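Local coordinates for UTP-glucose-1-phosphate uridylyltransferase 2 (Trypanosoma brucei, PDB 3GUE), which probably catalyses the formation of UDP-glucose and diphosphate from UTP and glucose 1-phosphate, and binds UDP-glucose, at residues K27-I31 with Q320-L324; G42-Y46 with P327-N331. All blocks are in the same frame, centred on the assembly; numbering follows the deposited sequence.

Contact 1: K27-I31 with Q320-L324; sequences KCIHI and QLGVL
Lys27 NZ donates to the carbonyl O of Leu321 at 3.0 Å, meeting it with a C=O...N angle of 144° and from 34° off the carbonyl plane. A bend at chi2 (-76°) and a straight chain beyond it carry the ammonium from the helix to this carbonyl, and Lys27 CE passes 3.4 Å from the same oxygen. The acceptor belongs to a type I' turn from Gln320 to Val323, in which Leu321 is also the C' residue of a Schellman motif closing helix 310-319. One helical turn on from Lys27, Ile31 CG1 lies 4.0 Å from Val323 CG2, with Val323 CG1 on it as well, Ile31 and Val323 running past each other in opposite directions. Val323 CG2 approaches the His30 ring obliquely, 3.6 Å from His30 CE1, the two side chains crossing at about a right angle. Ile31 CD1 lies 3.7 Å from Gly322 O. Cys28 O hydrogen-bonds a bound dithiol, probably from the crystallisation liquor, and Ile31 lines its pocket. The contact lies at the surface, with helix 26-40 laid against the loop between helix 310-319 and strand 329-334; helix 194-201 touches Lys27, Ile31 and Leu324, and helix 10-21 packs on Ile29.

Contact 2: G42-Y46 with P327-N331; sequences GETGY and PVMRN
The Arg330 guanidinium carries Thr44 CA on one face, 3.8 Å above the plane and over its centre, with the carbonyl carbon of Glu43 on the same side; at its edge lie a water in the plane and, near the plane, Tyr46 OH. The Tyr46 ring takes Thr44 O over one face, displaced toward the rim. Arg330 extends from its strand with CG anti to the backbone N (chi1 -172°), then bends at chi3 (61°) to lay its flat end along the loop; CD passes 3.3 Å from Glu43 O, a buried carbonyl oxygen with no hydrogen-bonding partner. Three waters join the backbones. One takes the N-H of Arg330 and donates to Thr44 O, 2.9 Å from Arg330 N; the edge water donates to Thr44 O and Arg330 O and accepts from Arg330 NH2; the third spans Gly45 O and Val328 O. Thr44 O is thus gripped by two waters. Gly45 packs directly on the strand, CA 3.5 Å from Val328 O. The loop is braced from within: Gly45 N donates to the anti lone pair of Glu43 OE2 (3.1 Å), and Tyr46 N to Thr44 OG1 (3.1 Å) in an ST turn. Gly42, with positive phi, is the C' residue of the Schellman motif ending the preceding helix. The arrangement is a water-bridged packing of a post-helix loop on strand 329-334, an outermost strand of a four-stranded antiparallel sheet.

In the fold
From the N terminus the chain passes through helix 10-21 into helix 26-40, whose first turns supply residues 27-31 of contact 1; the loop just after that helix supplies 42-46 of contact 2. Some 270 residues later, beyond most strands of the mixed seven-stranded sheet, helix 310-319 gives way to 320-324, and the chain then enters 327-331. Each contact closes a long loop, and the two loops cross, since their segments alternate along the chain. With centres 18 Å apart, they fasten the start and the exit of helix 26-40 to consecutive parts of one connection, between helix 310-319 and the antiparallel sheet.

Contact 1: K27-I31 with Q320-L324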
loop_
_atom_site.group_PDB
_atom_site.type_symbol
_atom_site.label_atom_id
_atom_site.label_comp_id
_atom_site.label_asym_id
_atom_site.label_seq_id
_atom_site.Cartn_x
_atom_site.Cartn_y
_atom_site.Cartn_z
ATOM N N LYS A 27 1.239 -23.283 -7.529
ATOM C CA LYS A 27 2.268 -22.872 -6.564
ATOM C C LYS A 27 1.696 -22.012 -5.443
ATOM O O LYS A 27 2.146 -22.111 -4.320
ATOM C CB LYS A 27 3.474 -22.212 -7.223
ATOM C CG LYS A 27 4.385 -23.168 -7.954
ATOM C CD LYS A 27 5.283 -23.993 -7.035
ATOM C CE LYS A 27 6.235 -24.832 -7.881
ATOM N NZ LYS A 27 6.962 -25.868 -7.097
ATOM N N CYS A 28 0.697 -21.185 -5.750
ATOM C CA CYS A 28 0.017 -20.391 -4.711
ATOM C C CYS A 28 -0.677 -21.304 -3.676
ATOM O O CYS A 28 -0.577 -21.069 -2.463
ATOM C CB CYS A 28 -0.974 -19.399 -5.323
ATOM S SG CYS A 28 -2.084 -18.656 -4.101
ATOM N N ILE A 29 -1.365 -22.344 -4.153
ATOM C CA ILE A 29 -2.013 -23.322 -3.261
ATOM C C ILE A 29 -0.952 -23.927 -2.327
ATOM O O ILE A 29 -1.112 -23.915 -1.117
ATOM C CB ILE A 29 -2.805 -24.408 -4.038
ATOM C CG1 ILE A 29 -3.972 -23.770 -4.818
ATOM C CG2 ILE A 29 -3.309 -25.519 -3.071
ATOM C CD1 ILE A 29 -4.586 -24.629 -5.884
ATOM N N HIS A 30 0.143 -24.402 -2.911
ATOM C CA HIS A 30 1.278 -24.970 -2.167
ATOM C C HIS A 30 1.867 -24.025 -1.090
ATOM O O HIS A 30 2.051 -24.433 0.053
ATOM C CB HIS A 30 2.331 -25.480 -3.169
ATOM C CG HIS A 30 3.634 -25.888 -2.555
ATOM N ND1 HIS A 30 4.847 -25.612 -3.146
ATOM C CD2 HIS A 30 3.917 -26.556 -1.413
ATOM C CE1 HIS A 30 5.823 -26.084 -2.389
ATOM N NE2 HIS A 30 5.284 -26.665 -1.333
ATOM N N ILE A 31 2.180 -22.784 -1.468
ATOM C CA ILE A 31 2.664 -21.764 -0.532
ATOM C C ILE A 31 1.614 -21.495 0.579
ATOM O O ILE A 31 1.961 -21.427 1.761
ATOM C CB ILE A 31 3.042 -20.447 -1.280
ATOM C CG1 ILE A 31 4.091 -20.727 -2.381
ATOM C CG2 ILE A 31 3.514 -19.345 -0.306
ATOM C CD1 ILE A 31 4.582 -19.456 -3.147
ATOM N N GLN A 320 14.670 -21.596 -5.619
ATOM C CA GLN A 320 13.781 -21.975 -4.526
ATOM C C GLN A 320 12.507 -22.698 -4.991
ATOM O O GLN A 320 11.576 -22.907 -4.204
ATOM C CB GLN A 320 13.472 -20.741 -3.681
ATOM C CG GLN A 320 14.733 -19.972 -3.319
ATOM C CD GLN A 320 14.711 -19.459 -1.906
ATOM O OE1 GLN A 320 14.828 -18.246 -1.666
ATOM N NE2 GLN A 320 14.549 -20.378 -0.945
ATOM N N LEU A 321 12.489 -23.084 -6.268
ATOM C CA LEU A 321 11.408 -23.878 -6.879
ATOM C C LEU A 321 10.049 -23.173 -6.794
ATOM O O LEU A 321 9.039 -23.762 -6.392
ATOM C CB LEU A 321 11.366 -25.303 -6.285
ATOM C CG LEU A 321 12.729 -25.980 -6.024
ATOM C CD1 LEU A 321 12.705 -26.843 -4.772
ATOM C CD2 LEU A 321 13.251 -26.763 -7.227
ATOM N N GLY A 322 10.046 -21.897 -7.171
ATOM C CA GLY A 322 8.857 -21.043 -7.145
ATOM C C GLY A 322 8.309 -20.653 -5.776
ATOM O O GLY A 322 7.235 -20.055 -5.698
ATOM N N VAL A 323 9.040 -20.969 -4.700
ATOM C CA VAL A 323 8.548 -20.758 -3.322
ATOM C C VAL A 323 9.454 -19.832 -2.475
ATOM O O VAL A 323 10.392 -20.301 -1.813
ATOM C CB VAL A 323 8.242 -22.147 -2.605
ATOM C CG1 VAL A 323 7.713 -21.955 -1.182
ATOM C CG2 VAL A 323 7.240 -22.942 -3.408
ATOM N N LEU A 324 9.178 -18.518 -2.513
ATOM C CA LEU A 324 9.866 -17.562 -1.632
ATOM C C LEU A 324 9.413 -17.722 -0.174
ATOM O O LEU A 324 8.225 -17.912 0.093
ATOM C CB LEU A 324 9.618 -16.103 -2.056
ATOM C CG LEU A 324 10.165 -15.651 -3.407
ATOM C CD1 LEU A 324 9.829 -14.191 -3.671
ATOM C CD2 LEU A 324 11.678 -15.902 -3.549
#

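Contact 2: G42-Y46 with P327-N331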
loop_
_atom_site.group_PDB
_atom_site.type_symbol
_atom_site.label_atom_id
_atom_site.label_comp_id
_atom_site.label_asym_id
_atom_site.label_seq_id
_atom_site.Cartn_x
_atom_site.Cartn_y
_atom_site.Cartn_z
ATOM N N GLY A 42 -0.571 -22.511 15.683
ATOM C CA GLY A 42 -0.508 -21.306 16.504
ATOM C C GLY A 42 0.541 -20.262 16.145
ATOM O O GLY A 42 0.815 -19.373 16.952
ATOM N N GLU A 43 1.119 -20.356 14.945
ATOM C CA GLU A 43 1.969 -19.298 14.414
ATOM C C GLU A 43 1.193 -17.980 14.349
ATOM O O GLU A 43 0.129 -17.915 13.738
ATOM C CB GLU A 43 2.487 -19.671 13.020
ATOM C CG GLU A 43 3.271 -18.563 12.327
ATOM C CD GLU A 43 4.553 -18.223 13.070
ATOM O OE1 GLU A 43 5.515 -19.003 13.001
ATOM O OE2 GLU A 43 4.585 -17.177 13.734
ATOM N N THR A 44 1.728 -16.932 14.971
ATOM C CA THR A 44 0.991 -15.656 15.056
ATOM C C THR A 44 1.360 -14.688 13.941
ATOM O O THR A 44 0.598 -13.765 13.604
ATOM C CB THR A 44 1.197 -14.974 16.418
ATOM O OG1 THR A 44 2.568 -14.602 16.539
ATOM C CG2 THR A 44 0.806 -15.898 17.577
ATOM N N GLY A 45 2.528 -14.920 13.363
ATOM C CA GLY A 45 3.133 -13.988 12.417
ATOM C C GLY A 45 3.777 -12.771 13.072
ATOM O O GLY A 45 4.213 -11.843 12.371
ATOM N N TYR A 46 3.849 -12.762 14.410
ATOM C CA TYR A 46 4.285 -11.557 15.115
ATOM C C TYR A 46 5.793 -11.373 15.151
ATOM O O TYR A 46 6.559 -12.345 15.240
ATOM C CB TYR A 46 3.773 -11.493 16.553
ATOM C CG TYR A 46 2.287 -11.249 16.730
ATOM C CD1 TYR A 46 1.557 -10.475 15.832
ATOM C CD2 TYR A 46 1.624 -11.763 17.833
ATOM C CE1 TYR A 46 0.200 -10.265 16.017
ATOM C CE2 TYR A 46 0.293 -11.556 18.028
ATOM C CZ TYR A 46 -0.423 -10.809 17.119
ATOM O OH TYR A 46 -1.773 -10.635 17.343
ATOM N N PRO A 327 7.639 -13.986 5.133
ATOM C CA PRO A 327 6.930 -14.253 6.400
ATOM C C PRO A 327 5.414 -14.073 6.300
ATOM O O PRO A 327 4.917 -13.045 5.776
ATOM C CB PRO A 327 7.541 -13.247 7.380
ATOM C CG PRO A 327 8.118 -12.188 6.548
ATOM C CD PRO A 327 8.456 -12.766 5.199
ATOM N N VAL A 328 4.682 -15.081 6.782
ATOM C CA VAL A 328 3.233 -15.057 6.678
ATOM C C VAL A 328 2.702 -14.177 7.801
ATOM O O VAL A 328 3.192 -14.237 8.924
ATOM C CB VAL A 328 2.595 -16.461 6.738
ATOM C CG1 VAL A 328 2.903 -17.182 8.091
ATOM C CG2 VAL A 328 1.092 -16.363 6.490
ATOM N N MET A 329 1.719 -13.336 7.466
ATOM C CA MET A 329 1.086 -12.477 8.450
ATOM C C MET A 329 -0.316 -13.044 8.630
ATOM O O MET A 329 -1.002 -13.332 7.654
ATOM C CB MET A 329 1.023 -11.025 7.945
ATOM C CG MET A 329 2.349 -10.495 7.365
ATOM S SD MET A 329 2.360 -8.706 7.107
ATOM C CE MET A 329 1.263 -8.509 5.691
ATOM N N ARG A 330 -0.727 -13.207 9.881
ATOM C CA ARG A 330 -1.965 -13.908 10.202
ATOM C C ARG A 330 -2.928 -12.857 10.694
ATOM O O ARG A 330 -2.906 -12.480 11.862
ATOM C CB ARG A 330 -1.699 -14.982 11.266
ATOM C CG ARG A 330 -2.878 -15.922 11.570
ATOM C CD ARG A 330 -2.736 -16.519 12.953
ATOM N NE ARG A 330 -2.738 -15.490 13.991
ATOM C CZ ARG A 330 -2.798 -15.727 15.301
ATOM N NH1 ARG A 330 -2.896 -16.974 15.767
ATOM N NH2 ARG A 330 -2.773 -14.711 16.155
ATOM N N ASN A 331 -3.739 -12.365 9.767
ATOM C CA ASN A 331 -4.589 -11.194 9.961
ATOM C C ASN A 331 -6.020 -11.560 10.386
ATOM O O ASN A 331 -6.795 -12.051 9.568
ATOM C CB ASN A 331 -4.621 -10.378 8.641
ATOM C CG ASN A 331 -4.820 -8.888 8.856
ATOM O OD1 ASN A 331 -4.797 -8.387 9.976
ATOM N ND2 ASN A 331 -4.988 -8.167 7.762
HETATM O O HOH W 1 0.677 -11.460 11.765
HETATM O O HOH W 2 -1.927 -12.289 14.271
HETATM O O HOH W 3 5.290 -12.656 10.256
#